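Local coordinates for protein DNA helicase uvsW (Enterobacteria phage T4, PDB 1RIF) that unwinds duplex DNA with energy from ATP hydrolysis, driving branch migration of Holliday junctions in recombination-dependent repair and the processing of stalled phage replication forks, at residues C17-S20 with T21-E24; H23-R26 with D27-F31; K94-D97 with E98-K102. The protein carries 1 engineered substitution. All blocks are in the same frame, centred on the assembly; numbering follows the deposited sequence.

The chain is the N-terminal piece of the helicase. Contacts 1 and 3 lie within single helices; contact 2 runs from helix 19-28 into strand 30-32. Contacts 1 and 2 belong to the UvsW N-terminal region and share H23 and E24. Their centres are 10 Å apart, and C17 SG packs on L25 CD1 at 4.0 Å. The side chain of L25 is about 8 Å from a gold ion, that of F29 about 9 Å from a magnesium ion. Contact 3, on helix 93-101, is centred 46 Å and 43 Å from contacts 1 and 2, across the chain's centre. There the side chain of F96 is about 12 Å from that of L135, a predicted ATP-binding residue just after strand 130-133.

Contact 1: C17-S20 with T21-E24; sequences CEES and TFHE
C17 sets its SG against the first turn of the helix, 3.9 Å from F22 CB. Its CB already points toward the segment 21-24. E18 follows at the N-cap position of helix 19-28, which follows strand 12-16. Its carbonyl O takes the first helical bond, from F22 N at 3.2 Å. The same oxygen also accepts from R58, and E18 CB lies 3.8 Å from T21 CG2. E19 has its CG anti to the backbone N (chi1 -171°), and the bend at chi2 carries the carboxylate along the F22 side chain. The carboxylate and the F22 ring are turned only 15° apart, and OE2 forms a salt bridge with R58. E19 CG also lies 3.8 Å from H23 CE1, while E19 O sits over one face of the imidazole. The bond from H23 N to E19 O is weak. S20 O receives a weak bond from E24 N, and E24 CG passes 3.2 Å from it. The carboxylate of E24 reaches Y77 through OE1.

Contact 2: H23-R26 with D27-F31; sequences HELR and DFFSF
The last turn of helix 19-28 passes here into strand 30-32, through an inverse gamma turn centred on F29. H23 O accepts from D27 N, E24 O from F28 N and L25 O from F29 N. The last of these is the straightest, at 3.0 Å with an N-H...O angle of 166°. It spans the point where F29 leaves helical geometry. L25 and F29 run side by side and point the same way, with L25 CD2 4.0 Å from F29 CE1. F29 CD1 also comes 3.4 Å from L25 O. R26 stretches out from CG to NE, with CG anti to the backbone N (chi1 178°). Its NH1 makes a long salt bridge of 3.9 Å with D27 OD1, the guanidinium and carboxylate planes being 67° apart. D27 OD1 also forms a salt bridge with R52, its stronger partner. S30 OG donates to D27 O at 3.0 Å, which ties the first strand residue back to the helix end. S30 CB also packs 3.5 Å from R26 O. A water lies within hydrogen-bonding distance of both R26 O, at 2.6 Å, and F29 O. Around this junction, helix 68-74 packs on L25 and F28 through F71 and K70, and on F29 through I68. Strand 50-52 pairs antiparallel with strand 30-32, and R50 meets S30 OG. M270 and Q271 of helix 269-276 reach F29 and F31.

Contact 3: K94-D97 with E98-K102; sequences KDFD and EWLSK
The F96 ring carries L100 over one face, and the indole of W99 meets it obliquely from farther round the helix. L100 CG stands 4.1 Å from the F96 ring centroid, 20° off the ring normal, which makes a CH-pi contact. L100 CD1 comes closer to the rim, 3.4 Å from F96 CE2. The six-membered ring of W99 is near parallel to the F96 ring, with planes 28° apart. The two are slid so far that they barely overlap, and their centroids are 5.8 Å apart. The touch is at F96 CE1 and W99 CE3, at 3.8 Å. Both aromatic residues have CG anti to the backbone N, which carries both side chains to the same flank, where they cross at a slant. W99 NE1 bonds to E154. On another side of the helix, D95 OD1 and E98 OE1 are 3.1 Å apart, with carboxylate planes 73° apart. Two like charges this close should disfavour each other, though K94 NZ, 4.6 Å from E98 OE2, may offset part of this. The backbone beneath is regular. E98 N bonds to K94 O, W99 N to D95 O and S101 N to D97 O, and L100 N to F96 O at 2.9 Å. S101 OG turns back to E98 O, 2.7 Å away. The pattern is that of an amphipathic helix: F96 and L100 are buried against helix 116-128, where F123 meets the F96 ring, and D95 and E98 lie on the exposed side.

Contact 1: C17-S20 with T21-E24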
# COMPACT_ATOMS: atom_id res chain seq x y z
N CYS A 17 8.82 24.92 -0.82
CA CYS A 17 8.03 26.05 -1.28
C CYS A 17 8.06 27.17 -0.24
O CYS A 17 8.75 27.07 0.77
CB CYS A 17 6.58 25.61 -1.49
SG CYS A 17 5.80 25.06 0.04
N GLU A 18 7.30 28.23 -0.50
CA GLU A 18 7.24 29.35 0.43
C GLU A 18 6.47 28.94 1.68
O GLU A 18 5.92 27.84 1.75
CB GLU A 18 6.54 30.55 -0.22
CG GLU A 18 7.47 31.70 -0.56
CD GLU A 18 8.51 31.33 -1.60
OE1 GLU A 18 8.13 31.01 -2.75
OE2 GLU A 18 9.72 31.37 -1.26
N GLU A 19 6.45 29.82 2.67
CA GLU A 19 5.74 29.54 3.91
C GLU A 19 4.27 29.77 3.66
O GLU A 19 3.41 29.19 4.31
CB GLU A 19 6.24 30.45 5.03
CG GLU A 19 5.72 30.11 6.42
CD GLU A 19 6.17 28.73 6.91
OE1 GLU A 19 5.96 28.42 8.11
OE2 GLU A 19 6.74 27.96 6.09
N SER A 20 3.98 30.63 2.68
CA SER A 20 2.60 30.95 2.34
C SER A 20 1.93 29.80 1.59
O SER A 20 0.79 29.43 1.89
CB SER A 20 2.56 32.20 1.46
OG SER A 20 3.24 31.96 0.23
N THR A 21 2.64 29.24 0.61
CA THR A 21 2.08 28.16 -0.18
C THR A 21 2.00 26.90 0.69
O THR A 21 1.12 26.06 0.51
CB THR A 21 2.93 27.87 -1.44
OG1 THR A 21 4.01 26.99 -1.10
CG2 THR A 21 3.50 29.17 -2.00
N PHE A 22 2.93 26.79 1.64
CA PHE A 22 2.96 25.65 2.54
C PHE A 22 1.66 25.55 3.34
O PHE A 22 1.10 24.46 3.51
CB PHE A 22 4.12 25.75 3.52
CG PHE A 22 4.11 24.69 4.58
CD1 PHE A 22 4.38 23.36 4.25
CD2 PHE A 22 3.78 25.01 5.89
CE1 PHE A 22 4.32 22.36 5.22
CE2 PHE A 22 3.72 24.02 6.86
CZ PHE A 22 3.99 22.69 6.53
N HIS A 23 1.19 26.68 3.83
CA HIS A 23 -0.04 26.69 4.61
C HIS A 23 -1.24 26.37 3.74
O HIS A 23 -2.21 25.77 4.20
CB HIS A 23 -0.18 28.03 5.32
CG HIS A 23 0.87 28.25 6.37
ND1 HIS A 23 1.28 29.50 6.76
CD2 HIS A 23 1.59 27.37 7.09
CE1 HIS A 23 2.22 29.38 7.68
NE2 HIS A 23 2.43 28.09 7.90
N GLU A 24 -1.17 26.76 2.47
CA GLU A 24 -2.26 26.48 1.55
C GLU A 24 -2.27 24.98 1.30
O GLU A 24 -3.32 24.34 1.31
CB GLU A 24 -2.04 27.22 0.24
CG GLU A 24 -1.94 28.72 0.43
CD GLU A 24 -1.71 29.45 -0.87
OE1 GLU A 24 -0.72 29.12 -1.57
OE2 GLU A 24 -2.52 30.34 -1.20

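Contact 2: H23-R26 with D27-F31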
# COMPACT_ATOMS: atom_id res chain seq x y z
N HIS A 23 1.19 26.68 3.83
CA HIS A 23 -0.04 26.69 4.61
C HIS A 23 -1.24 26.37 3.74
O HIS A 23 -2.21 25.77 4.20
CB HIS A 23 -0.18 28.03 5.32
CG HIS A 23 0.87 28.25 6.37
ND1 HIS A 23 1.28 29.50 6.76
CD2 HIS A 23 1.59 27.37 7.09
CE1 HIS A 23 2.22 29.38 7.68
NE2 HIS A 23 2.43 28.09 7.90
N GLU A 24 -1.17 26.76 2.47
CA GLU A 24 -2.26 26.48 1.55
C GLU A 24 -2.27 24.98 1.30
O GLU A 24 -3.32 24.34 1.31
CB GLU A 24 -2.04 27.22 0.24
CG GLU A 24 -1.94 28.72 0.43
CD GLU A 24 -1.71 29.45 -0.87
OE1 GLU A 24 -0.72 29.12 -1.57
OE2 GLU A 24 -2.52 30.34 -1.20
N LEU A 25 -1.08 24.42 1.10
CA LEU A 25 -0.92 22.99 0.87
C LEU A 25 -1.32 22.18 2.09
O LEU A 25 -1.87 21.08 1.98
CB LEU A 25 0.54 22.68 0.53
CG LEU A 25 1.01 22.93 -0.90
CD1 LEU A 25 2.53 22.91 -0.94
CD2 LEU A 25 0.42 21.88 -1.82
N ARG A 26 -1.03 22.72 3.27
CA ARG A 26 -1.34 22.07 4.54
C ARG A 26 -2.84 21.98 4.77
O ARG A 26 -3.31 21.02 5.38
CB ARG A 26 -0.66 22.83 5.69
CG ARG A 26 -0.95 22.27 7.06
CD ARG A 26 -0.14 22.99 8.13
NE ARG A 26 -0.56 22.57 9.46
CZ ARG A 26 -1.64 23.03 10.10
NH1 ARG A 26 -2.41 23.94 9.53
NH2 ARG A 26 -1.95 22.56 11.31
N ASP A 27 -3.58 22.98 4.30
CA ASP A 27 -5.03 22.99 4.44
C ASP A 27 -5.63 22.12 3.35
O ASP A 27 -6.63 21.43 3.57
CB ASP A 27 -5.59 24.41 4.33
CG ASP A 27 -5.20 25.29 5.51
OD1 ASP A 27 -4.87 24.73 6.58
OD2 ASP A 27 -5.23 26.53 5.36
N PHE A 28 -5.01 22.16 2.18
CA PHE A 28 -5.46 21.39 1.03
C PHE A 28 -5.44 19.89 1.36
O PHE A 28 -6.43 19.19 1.17
CB PHE A 28 -4.54 21.68 -0.18
CG PHE A 28 -4.93 20.94 -1.44
CD1 PHE A 28 -6.10 21.25 -2.12
CD2 PHE A 28 -4.12 19.92 -1.94
CE1 PHE A 28 -6.47 20.56 -3.28
CE2 PHE A 28 -4.48 19.23 -3.11
CZ PHE A 28 -5.65 19.55 -3.77
N PHE A 29 -4.32 19.42 1.89
CA PHE A 29 -4.17 18.01 2.24
C PHE A 29 -4.59 17.68 3.67
O PHE A 29 -3.87 17.01 4.40
CB PHE A 29 -2.73 17.56 1.99
CG PHE A 29 -2.38 17.45 0.54
CD1 PHE A 29 -1.52 18.38 -0.05
CD2 PHE A 29 -2.93 16.44 -0.25
CE1 PHE A 29 -1.21 18.29 -1.42
CE2 PHE A 29 -2.63 16.34 -1.61
CZ PHE A 29 -1.77 17.27 -2.20
N SER A 30 -5.77 18.15 4.07
CA SER A 30 -6.28 17.88 5.40
C SER A 30 -7.76 17.55 5.28
O SER A 30 -8.40 17.82 4.26
CB SER A 30 -6.12 19.10 6.31
OG SER A 30 -7.20 20.00 6.13
N PHE A 31 -8.31 16.97 6.34
CA PHE A 31 -9.72 16.64 6.36
C PHE A 31 -10.17 16.56 7.80
O PHE A 31 -9.37 16.39 8.72
CB PHE A 31 -10.00 15.33 5.61
CG PHE A 31 -9.32 14.12 6.18
CD1 PHE A 31 -9.92 13.39 7.20
CD2 PHE A 31 -8.09 13.70 5.69
CE1 PHE A 31 -9.30 12.25 7.73
CE2 PHE A 31 -7.46 12.57 6.20
CZ PHE A 31 -8.06 11.85 7.22
O HOH W 1 -2.07 18.75 5.95

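Contact 3: K94-D97 with E98-K102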
# COMPACT_ATOMS: atom_id res chain seq x y z
N LYS A 94 4.47 -7.26 -23.02
CA LYS A 94 5.01 -8.41 -23.73
C LYS A 94 5.84 -9.29 -22.80
O LYS A 94 5.69 -10.52 -22.79
CB LYS A 94 5.90 -7.95 -24.89
CG LYS A 94 6.34 -9.08 -25.81
CD LYS A 94 5.18 -9.55 -26.69
CE LYS A 94 5.59 -10.67 -27.66
NZ LYS A 94 6.62 -10.26 -28.68
N ASP A 95 6.73 -8.67 -22.04
CA ASP A 95 7.57 -9.45 -21.14
C ASP A 95 6.78 -9.93 -19.93
O ASP A 95 7.13 -10.95 -19.32
CB ASP A 95 8.80 -8.64 -20.71
CG ASP A 95 9.77 -8.43 -21.87
OD1 ASP A 95 10.04 -9.40 -22.62
OD2 ASP A 95 10.27 -7.30 -22.03
N PHE A 96 5.72 -9.21 -19.58
CA PHE A 96 4.90 -9.61 -18.45
C PHE A 96 4.21 -10.91 -18.84
O PHE A 96 4.21 -11.87 -18.08
CB PHE A 96 3.83 -8.57 -18.13
CG PHE A 96 2.87 -9.00 -17.07
CD1 PHE A 96 3.30 -9.26 -15.78
CD2 PHE A 96 1.52 -9.14 -17.36
CE1 PHE A 96 2.40 -9.66 -14.78
CE2 PHE A 96 0.61 -9.54 -16.37
CZ PHE A 96 1.06 -9.79 -15.08
N ASP A 97 3.63 -10.93 -20.03
CA ASP A 97 2.94 -12.13 -20.48
C ASP A 97 3.91 -13.29 -20.60
O ASP A 97 3.55 -14.43 -20.28
CB ASP A 97 2.21 -11.87 -21.80
CG ASP A 97 1.06 -10.89 -21.64
OD1 ASP A 97 0.36 -10.93 -20.61
OD2 ASP A 97 0.85 -10.08 -22.57
N GLU A 98 5.13 -13.01 -21.04
CA GLU A 98 6.17 -14.04 -21.15
C GLU A 98 6.43 -14.61 -19.75
O GLU A 98 6.50 -15.83 -19.56
CB GLU A 98 7.46 -13.44 -21.69
CG GLU A 98 7.85 -13.93 -23.08
CD GLU A 98 8.64 -12.88 -23.86
OE1 GLU A 98 9.72 -12.44 -23.37
OE2 GLU A 98 8.19 -12.48 -24.96
N TRP A 99 6.57 -13.72 -18.77
CA TRP A 99 6.80 -14.12 -17.39
C TRP A 99 5.66 -14.99 -16.88
O TRP A 99 5.88 -16.02 -16.24
CB TRP A 99 6.94 -12.88 -16.51
CG TRP A 99 7.06 -13.19 -15.04
CD1 TRP A 99 8.15 -13.69 -14.39
CD2 TRP A 99 6.05 -13.01 -14.05
NE1 TRP A 99 7.88 -13.84 -13.05
CE2 TRP A 99 6.59 -13.43 -12.81
CE3 TRP A 99 4.72 -12.54 -14.08
CZ2 TRP A 99 5.86 -13.39 -11.62
CZ3 TRP A 99 3.99 -12.50 -12.89
CH2 TRP A 99 4.57 -12.92 -11.68
N LEU A 100 4.42 -14.58 -17.18
CA LEU A 100 3.25 -15.33 -16.74
C LEU A 100 3.16 -16.73 -17.34
O LEU A 100 2.68 -17.66 -16.70
CB LEU A 100 1.96 -14.59 -17.12
CG LEU A 100 1.46 -13.43 -16.24
CD1 LEU A 100 0.21 -12.85 -16.89
CD2 LEU A 100 1.16 -13.93 -14.82
N SER A 101 3.63 -16.89 -18.58
CA SER A 101 3.55 -18.18 -19.24
C SER A 101 4.55 -19.21 -18.71
O SER A 101 4.43 -20.38 -19.03
CB SER A 101 3.72 -18.01 -20.75
OG SER A 101 5.00 -17.50 -21.07
N LYS A 102 5.51 -18.78 -17.91
CA LYS A 102 6.49 -19.72 -17.36
C LYS A 102 6.04 -20.26 -16.00
O LYS A 102 6.63 -21.19 -15.46
CB LYS A 102 7.87 -19.05 -17.23
CG LYS A 102 8.02 -18.05 -16.09
CD LYS A 102 8.64 -18.70 -14.87
CE LYS A 102 8.85 -17.70 -13.74
NZ LYS A 102 9.86 -16.68 -14.07